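Local coordinates for protein collagen alpha1(xviii) chain (Mus musculus, PDB 1DY0) that inhibits angiogenesis as the zinc-binding endostatin domain released from the C-terminal end of the collagen XVIII chain, at residues 25-30 against 140-145; 80-85 against 97-102. The protein carries 2 engineered substitutions. All coordinates share one frame; numbering follows the deposited sequence.

Contact 1: residues 25-30 against 140-145; sequences GGMRGI and ETWRTE
The loop that leads into helix 29-42 of the endostatin domain closes on the weakly bonded helical stretch around 140-142, whose residues have left-handed backbone angles, through one shared acceptor, the carbonyl oxygen of W142. M27 N donates to W142 O at 3.0 Å and G29 N to the same W142 O at 2.8 Å, the latter with an N-H...O angle of 152°. The two donors come from opposite faces of the carbonyl plane, roughly 50° out of it, so the oxygen is clamped between them. A water continues the link, accepting from R28 N and donating to R143 O. A second water accepts from I30 N and is hydrogen-bonded to T141 OG1, which is also bonded to R57 N.

The endostatin domain is related to C-type lectins; in this chain about an eighth is helix and a sixth strand, and here two mostly irregular segments are joined.

The M27 side chain runs along the indole of W142. With CG anti to its carbonyl carbon (chi1 -55°) and an extended chain beyond, M27 packs CE on W142 CE3 at 3.7 Å, while M27 SD makes a Met-aromatic contact, 5.1 Å from the centroid of the W142 five-membered ring and oblique to it. G25 meets the edge of the same indole, its CA in the ring plane, and G25 O makes a CA-H...O contact of 3.1 Å with W142 CA. The indole N-H is spent on S55 O, and W124 packs against the ring edge-to-face. R143, bent at chi3, has G29 CA over the centre of one guanidinium face, 4.1 Å from the plane. That same G29 CA points one of its hydrogens almost straight at T141 O, 3.4 Å away.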
ATOM      1  N   GLY A  25       0.947  13.042  -4.956  1.00 12.28           N
ATOM      2  CA  GLY A  25      -0.474  12.758  -5.000  1.00  9.58           C
ATOM      3  C   GLY A  25      -1.050  12.726  -6.403  1.00  9.37           C
ATOM      4  O   GLY A  25      -2.159  12.252  -6.586  1.00 10.61           O
ATOM      5  N   GLY A  26      -0.311  13.227  -7.389  1.00 10.31           N
ATOM      6  CA  GLY A  26      -0.795  13.248  -8.761  1.00 11.62           C
ATOM      7  C   GLY A  26      -0.410  12.003  -9.535  1.00 15.13           C
ATOM      8  O   GLY A  26       0.543  12.013 -10.317  1.00 18.28           O
ATOM      9  N   MET A  27      -1.185  10.944  -9.343  1.00 14.74           N
ATOM     10  CA  MET A  27      -0.936   9.651  -9.968  1.00 13.96           C
ATOM     11  C   MET A  27      -1.857   9.334 -11.127  1.00 15.91           C
ATOM     12  O   MET A  27      -1.906   8.183 -11.556  1.00 18.58           O
ATOM     13  CB  MET A  27      -1.124   8.548  -8.935  1.00  7.18           C
ATOM     14  CG  MET A  27      -0.292   8.695  -7.694  1.00  8.02           C
ATOM     15  SD  MET A  27      -0.869   7.532  -6.459  1.00 11.52           S
ATOM     16  CE  MET A  27      -0.278   8.289  -4.955  1.00 11.62           C
ATOM     17  N   ARG A  28      -2.597  10.336 -11.608  1.00 17.73           N
ATOM     18  CA  ARG A  28      -3.561  10.161 -12.700  1.00 15.27           C
ATOM     19  C   ARG A  28      -4.726   9.320 -12.202  1.00 13.64           C
ATOM     20  O   ARG A  28      -5.249   8.473 -12.924  1.00 16.70           O
ATOM     21  CB  ARG A  28      -2.919   9.491 -13.926  1.00 12.92           C
ATOM     22  CG  ARG A  28      -2.154  10.431 -14.841  1.00 15.00           C
ATOM     23  CD  ARG A  28      -1.593   9.686 -16.045  1.00 27.94           C
ATOM     24  NE  ARG A  28      -2.012  10.277 -17.320  1.00 38.61           N
ATOM     25  CZ  ARG A  28      -1.729   9.771 -18.520  1.00 43.75           C
ATOM     26  NH1 ARG A  28      -1.015   8.648 -18.617  1.00 49.02           N
ATOM     27  NH2 ARG A  28      -2.130  10.402 -19.620  1.00 40.08           N
ATOM     28  N   GLY A  29      -5.135   9.570 -10.967  1.00  7.46           N
ATOM     29  CA  GLY A  29      -6.228   8.824 -10.390  1.00  4.55           C
ATOM     30  C   GLY A  29      -5.830   7.424  -9.960  1.00 10.14           C
ATOM     31  O   GLY A  29      -4.720   6.956 -10.222  1.00 14.08           O
ATOM     32  N   ILE A  30      -6.763   6.739  -9.317  1.00  7.44           N
ATOM     33  CA  ILE A  30      -6.532   5.395  -8.841  1.00 12.05           C
ATOM     34  C   ILE A  30      -6.198   4.426  -9.979  1.00 16.13           C
ATOM     35  O   ILE A  30      -5.434   3.477  -9.794  1.00 20.39           O
ATOM     36  CB  ILE A  30      -7.755   4.903  -8.034  1.00 13.26           C
ATOM     37  CG1 ILE A  30      -7.388   3.663  -7.225  1.00 13.53           C
ATOM     38  CG2 ILE A  30      -8.965   4.687  -8.943  1.00 15.56           C
ATOM     39  CD1 ILE A  30      -6.420   3.962  -6.088  1.00  6.92           C
ATOM     40  N   GLU A 140      -7.600  14.862  -4.086  1.00 12.21           N
ATOM     41  CA  GLU A 140      -8.638  14.915  -5.113  1.00 14.81           C
ATOM     42  C   GLU A 140      -8.658  13.599  -5.889  1.00 16.32           C
ATOM     43  O   GLU A 140      -8.631  13.582  -7.118  1.00 19.87           O
ATOM     44  CB  GLU A 140      -8.383  16.093  -6.056  1.00 19.31           C
ATOM     45  CG  GLU A 140      -8.193  17.436  -5.353  1.00 36.17           C
ATOM     46  CD  GLU A 140      -9.331  17.768  -4.404  1.00 59.76           C
ATOM     47  OE1 GLU A 140     -10.433  18.106  -4.895  1.00 73.56           O
ATOM     48  OE2 GLU A 140      -9.124  17.668  -3.172  1.00 68.34           O
ATOM     49  N   THR A 141      -8.707  12.505  -5.135  1.00 13.59           N
ATOM     50  CA  THR A 141      -8.706  11.145  -5.652  1.00 13.01           C
ATOM     51  C   THR A 141      -7.466  10.857  -6.486  1.00 11.01           C
ATOM     52  O   THR A 141      -7.523  10.238  -7.543  1.00 14.25           O
ATOM     53  CB  THR A 141     -10.058  10.715  -6.348  1.00 16.37           C
ATOM     54  OG1 THR A 141     -10.076   9.286  -6.478  1.00 17.98           O
ATOM     55  CG2 THR A 141     -10.249  11.337  -7.725  1.00 11.72           C
ATOM     56  N   TRP A 142      -6.335  11.306  -5.953  1.00 11.10           N
ATOM     57  CA  TRP A 142      -5.016  11.114  -6.551  1.00 10.28           C
ATOM     58  C   TRP A 142      -4.826  11.663  -7.943  1.00  9.37           C
ATOM     59  O   TRP A 142      -4.143  11.065  -8.771  1.00  5.89           O
ATOM     60  CB  TRP A 142      -4.636   9.650  -6.476  1.00  2.00           C
ATOM     61  CG  TRP A 142      -4.914   9.133  -5.112  1.00  2.97           C
ATOM     62  CD1 TRP A 142      -5.929   8.303  -4.738  1.00  5.48           C
ATOM     63  CD2 TRP A 142      -4.207   9.471  -3.919  1.00  5.73           C
ATOM     64  NE1 TRP A 142      -5.903   8.104  -3.383  1.00 10.56           N
ATOM     65  CE2 TRP A 142      -4.853   8.805  -2.852  1.00 14.50           C
ATOM     66  CE3 TRP A 142      -3.091  10.267  -3.642  1.00  5.50           C
ATOM     67  CZ2 TRP A 142      -4.416   8.911  -1.532  1.00  7.47           C
ATOM     68  CZ3 TRP A 142      -2.659  10.374  -2.344  1.00  2.00           C
ATOM     69  CH2 TRP A 142      -3.318   9.698  -1.299  1.00  5.57           C
ATOM     70  N   ARG A 143      -5.379  12.846  -8.174  1.00 11.26           N
ATOM     71  CA  ARG A 143      -5.258  13.497  -9.464  1.00 14.18           C
ATOM     72  C   ARG A 143      -4.459  14.794  -9.364  1.00 17.43           C
ATOM     73  O   ARG A 143      -4.169  15.416 -10.387  1.00 21.66           O
ATOM     74  CB  ARG A 143      -6.646  13.779 -10.049  1.00 15.51           C
ATOM     75  CG  ARG A 143      -7.592  12.594  -9.971  1.00 22.97           C
ATOM     76  CD  ARG A 143      -8.757  12.723 -10.922  1.00 34.62           C
ATOM     77  NE  ARG A 143      -8.608  11.803 -12.055  1.00 47.48           N
ATOM     78  CZ  ARG A 143      -9.392  10.748 -12.292  1.00 47.39           C
ATOM     79  NH1 ARG A 143     -10.408  10.459 -11.477  1.00 43.42           N
ATOM     80  NH2 ARG A 143      -9.139   9.964 -13.338  1.00 48.13           N
ATOM     81  N   THR A 144      -4.053  15.185  -8.157  1.00 15.86           N
ATOM     82  CA  THR A 144      -3.307  16.434  -8.006  1.00 15.70           C
ATOM     83  C   THR A 144      -2.084  16.392  -7.081  1.00 15.33           C
ATOM     84  O   THR A 144      -2.083  15.713  -6.054  1.00 14.00           O
ATOM     85  CB  THR A 144      -4.250  17.572  -7.532  1.00 15.32           C
ATOM     86  OG1 THR A 144      -3.628  18.841  -7.771  1.00 19.22           O
ATOM     87  CG2 THR A 144      -4.562  17.444  -6.041  1.00  7.07           C
ATOM     88  N   GLU A 145      -1.044  17.126  -7.471  1.00 15.08           N
ATOM     89  CA  GLU A 145       0.195  17.228  -6.697  1.00 15.31           C
ATOM     90  C   GLU A 145       0.442  18.684  -6.292  1.00 16.92           C
ATOM     91  O   GLU A 145       1.563  19.079  -5.958  1.00 17.01           O
ATOM     92  CB  GLU A 145       1.388  16.705  -7.496  1.00 15.55           C
ATOM     93  CG  GLU A 145       1.594  17.389  -8.832  1.00 17.83           C
ATOM     94  CD  GLU A 145       3.038  17.325  -9.294  1.00 36.41           C
ATOM     95  OE1 GLU A 145       3.635  16.231  -9.245  1.00 46.23           O
ATOM     96  OE2 GLU A 145       3.580  18.380  -9.693  1.00 45.58           O
TER
HETATM   97  O   HOH W   1      -2.821  13.364 -11.878  1.00 20.14           O
HETATM   98  O   HOH W   2      -9.239   8.094  -9.107  1.00 23.79           O

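Contact 2: residues 80-85 against 97-102. With ZN (zinc ion), chain B.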
ATOM      1  N   ASP A  80       8.033 -13.005   1.343  1.00 16.36           N
ATOM      2  CA  ASP A  80       7.125 -13.861   2.104  1.00 14.82           C
ATOM      3  C   ASP A  80       7.260 -13.827   3.617  1.00 14.64           C
ATOM      4  O   ASP A  80       6.835 -14.752   4.301  1.00 17.62           O
ATOM      5  CB  ASP A  80       7.161 -15.304   1.577  1.00 12.62           C
ATOM      6  CG  ASP A  80       6.866 -15.384   0.092  1.00 18.01           C
ATOM      7  OD1 ASP A  80       5.854 -14.802  -0.346  1.00 23.94           O
ATOM      8  OD2 ASP A  80       7.664 -15.993  -0.652  1.00 24.28           O
ATOM      9  N   GLU A  81       7.813 -12.743   4.149  1.00 15.73           N
ATOM     10  CA  GLU A  81       7.947 -12.584   5.591  1.00 15.59           C
ATOM     11  C   GLU A  81       6.626 -11.964   6.056  1.00 17.86           C
ATOM     12  O   GLU A  81       6.147 -10.997   5.460  1.00 16.97           O
ATOM     13  CB  GLU A  81       9.130 -11.663   5.920  1.00 21.37           C
ATOM     14  CG  GLU A  81      10.464 -12.123   5.326  1.00 19.95           C
ATOM     15  CD  GLU A  81      11.587 -11.122   5.527  1.00 23.59           C
ATOM     16  OE1 GLU A  81      11.334 -10.007   6.021  1.00 30.01           O
ATOM     17  OE2 GLU A  81      12.743 -11.438   5.182  1.00 31.83           O
ATOM     18  N   VAL A  82       6.032 -12.534   7.103  1.00 19.80           N
ATOM     19  CA  VAL A  82       4.746 -12.076   7.638  1.00 21.20           C
ATOM     20  C   VAL A  82       4.760 -10.678   8.253  1.00 22.22           C
ATOM     21  O   VAL A  82       5.539 -10.402   9.168  1.00 26.70           O
ATOM     22  CB  VAL A  82       4.171 -13.107   8.654  1.00 16.87           C
ATOM     23  CG1 VAL A  82       3.002 -12.526   9.425  1.00  8.68           C
ATOM     24  CG2 VAL A  82       3.712 -14.356   7.912  1.00 19.89           C
ATOM     25  N   LEU A  83       3.894  -9.810   7.729  1.00 21.48           N
ATOM     26  CA  LEU A  83       3.755  -8.427   8.189  1.00 19.27           C
ATOM     27  C   LEU A  83       2.555  -8.290   9.120  1.00 19.68           C
ATOM     28  O   LEU A  83       2.552  -7.470  10.038  1.00 18.57           O
ATOM     29  CB  LEU A  83       3.525  -7.489   7.000  1.00 15.75           C
ATOM     30  CG  LEU A  83       4.581  -7.272   5.922  1.00  6.49           C
ATOM     31  CD1 LEU A  83       3.973  -6.404   4.838  1.00  8.80           C
ATOM     32  CD2 LEU A  83       5.817  -6.600   6.503  1.00 11.52           C
ATOM     33  N   SER A  84       1.528  -9.088   8.861  1.00 19.29           N
ATOM     34  CA  SER A  84       0.301  -9.054   9.642  1.00 18.77           C
ATOM     35  C   SER A  84      -0.411 -10.399   9.486  1.00 20.12           C
ATOM     36  O   SER A  84      -0.358 -11.024   8.424  1.00 20.41           O
ATOM     37  CB  SER A  84      -0.596  -7.920   9.127  1.00 18.07           C
ATOM     38  OG  SER A  84      -1.741  -7.719   9.940  1.00 20.49           O
ATOM     39  N   PRO A  85      -1.039 -10.891  10.559  1.00 18.55           N
ATOM     40  CA  PRO A  85      -1.743 -12.172  10.486  1.00 16.46           C
ATOM     41  C   PRO A  85      -2.982 -12.161   9.585  1.00 13.39           C
ATOM     42  O   PRO A  85      -3.431 -13.206   9.133  1.00 16.07           O
ATOM     43  CB  PRO A  85      -2.076 -12.462  11.952  1.00 22.52           C
ATOM     44  CG  PRO A  85      -2.170 -11.083  12.562  1.00 26.18           C
ATOM     45  CD  PRO A  85      -1.002 -10.380  11.943  1.00 11.60           C
ATOM     46  N   GLN A  97      -0.879  -1.572  12.534  1.00 13.65           N
ATOM     47  CA  GLN A  97       0.334  -1.964  13.233  1.00 16.31           C
ATOM     48  C   GLN A  97       0.929  -3.220  12.579  1.00 17.44           C
ATOM     49  O   GLN A  97       0.258  -4.238  12.467  1.00 19.04           O
ATOM     50  CB  GLN A  97      -0.012  -2.248  14.697  1.00 19.69           C
ATOM     51  CG  GLN A  97       1.169  -2.568  15.587  1.00 26.13           C
ATOM     52  CD  GLN A  97       2.054  -1.372  15.798  1.00 35.59           C
ATOM     53  OE1 GLN A  97       1.627  -0.371  16.372  1.00 38.43           O
ATOM     54  NE2 GLN A  97       3.293  -1.462  15.342  1.00 36.26           N
ATOM     55  N   LEU A  98       2.162  -3.113  12.093  1.00 20.86           N
ATOM     56  CA  LEU A  98       2.852  -4.233  11.452  1.00 25.32           C
ATOM     57  C   LEU A  98       3.535  -5.070  12.524  1.00 26.43           C
ATOM     58  O   LEU A  98       3.604  -4.665  13.686  1.00 25.50           O
ATOM     59  CB  LEU A  98       3.928  -3.726  10.469  1.00 28.10           C
ATOM     60  CG  LEU A  98       3.578  -3.022   9.148  1.00 28.39           C
ATOM     61  CD1 LEU A  98       4.848  -2.525   8.457  1.00 26.13           C
ATOM     62  CD2 LEU A  98       2.820  -3.967   8.243  1.00 28.90           C
ATOM     63  N   GLN A  99       4.044  -6.231  12.128  1.00 24.74           N
ATOM     64  CA  GLN A  99       4.755  -7.116  13.042  1.00 24.55           C
ATOM     65  C   GLN A  99       6.098  -6.475  13.394  1.00 25.81           C
ATOM     66  O   GLN A  99       6.689  -5.788  12.567  1.00 27.76           O
ATOM     67  CB  GLN A  99       5.010  -8.453  12.355  1.00 27.20           C
ATOM     68  CG  GLN A  99       4.716  -9.662  13.217  1.00 45.53           C
ATOM     69  CD  GLN A  99       3.227  -9.925  13.379  1.00 51.04           C
ATOM     70  OE1 GLN A  99       2.437  -9.008  13.606  1.00 49.67           O
ATOM     71  NE2 GLN A  99       2.839 -11.185  13.255  1.00 56.85           N
ATOM     72  N   PRO A 100       6.613  -6.700  14.615  1.00 28.82           N
ATOM     73  CA  PRO A 100       7.901  -6.100  14.986  1.00 29.90           C
ATOM     74  C   PRO A 100       9.047  -6.508  14.062  1.00 29.27           C
ATOM     75  O   PRO A 100       9.170  -7.678  13.685  1.00 25.72           O
ATOM     76  CB  PRO A 100       8.116  -6.605  16.411  1.00 33.55           C
ATOM     77  CG  PRO A 100       7.357  -7.906  16.435  1.00 37.70           C
ATOM     78  CD  PRO A 100       6.091  -7.523  15.717  1.00 31.94           C
ATOM     79  N   GLY A 101       9.842  -5.517  13.659  1.00 31.64           N
ATOM     80  CA  GLY A 101      10.974  -5.758  12.776  1.00 35.16           C
ATOM     81  C   GLY A 101      10.618  -6.005  11.314  1.00 35.65           C
ATOM     82  O   GLY A 101      11.503  -6.267  10.488  1.00 34.67           O
ATOM     83  N   ALA A 102       9.326  -5.899  11.000  1.00 34.91           N
ATOM     84  CA  ALA A 102       8.804  -6.114   9.647  1.00 32.17           C
ATOM     85  C   ALA A 102       9.445  -5.214   8.595  1.00 25.84           C
ATOM     86  O   ALA A 102       9.760  -4.052   8.862  1.00 27.69           O
ATOM     87  CB  ALA A 102       7.279  -5.932   9.640  1.00 29.50           C
TER
HETATM   88 ZN    ZN B 401       5.182 -15.074  -1.999  1.00 20.17          ZN
HETATM   89  O   HOH W   3      -2.192  -5.561  12.334  1.00 40.17           O
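L98 carries CG anti to its carbonyl carbon (chi1 -70°), which brings its CD2 branch against L83 CB at 3.8 Å; the like torsion of L83 (chi1 -65°) sends its own CD2 toward A102. The tip of L83 is thus met by an alanine: L83 CD2 touches A102 CB at 3.5 Å. Methyl and methylene groups of three residues pack beside the backbone bond that joins the segments, Q99 N to L83 O at 2.9 Å. This bond is somewhat bent, and the donor is tilted 21° from the carbonyl plane. L98 CA adds a CA-H...O contact to the same L83 O at 3.5 Å.

Q99 turns its side chain back along the segment 80-85, bent at chi2. Its CB lies 3.5 Å from L83 O, and the amide meets P85 at CD, with Q99 OE1 and NE2 each 4.1 Å from that P85 CD. V82 keeps to the flank of the Q99 side chain, and V82 CG1 comes near Q99 NE2 in a loose contact. A water also bridges the segments: it donates to Q97 O and is hydrogen-bonded to S84 OG, which also bonds to S86 O.

D80, at the start of its segment, makes no contact with 97-102; its OD1 binds zinc at 1.8 Å, and H7, D9 and H15 complete the site. Between the metal ligand and the leucine packing, E81 forms a salt bridge with R103, just beyond A102.

From Q99 to A102 the chain makes a type II beta turn, closed by A102 N to Q99 O at 3.1 Å, with G101 at its third position. This turn packs beside the edge strand 82-84 of the mixed sheet, where L83 and S84 both face I75 in a classic beta bulge.

How the contacts relate
Contact 1 and contact 2 lie on opposite sides of the centre of the chain, their own centres 29 Å apart and their nearest atoms about 18 Å apart, so neither touches the other. Along the sequence contact 2 is nested inside the long loop that contact 1 closes, and its own two segments are only 12 residues apart at their closest ends. Both lie in the endostatin domain. The zinc ion bound by D80 belongs to contact 2 alone, while the 25-30 and 140-145 segments supply no ligand to it; I30 CD1 of contact 1 stands 22.7 Å from that zinc.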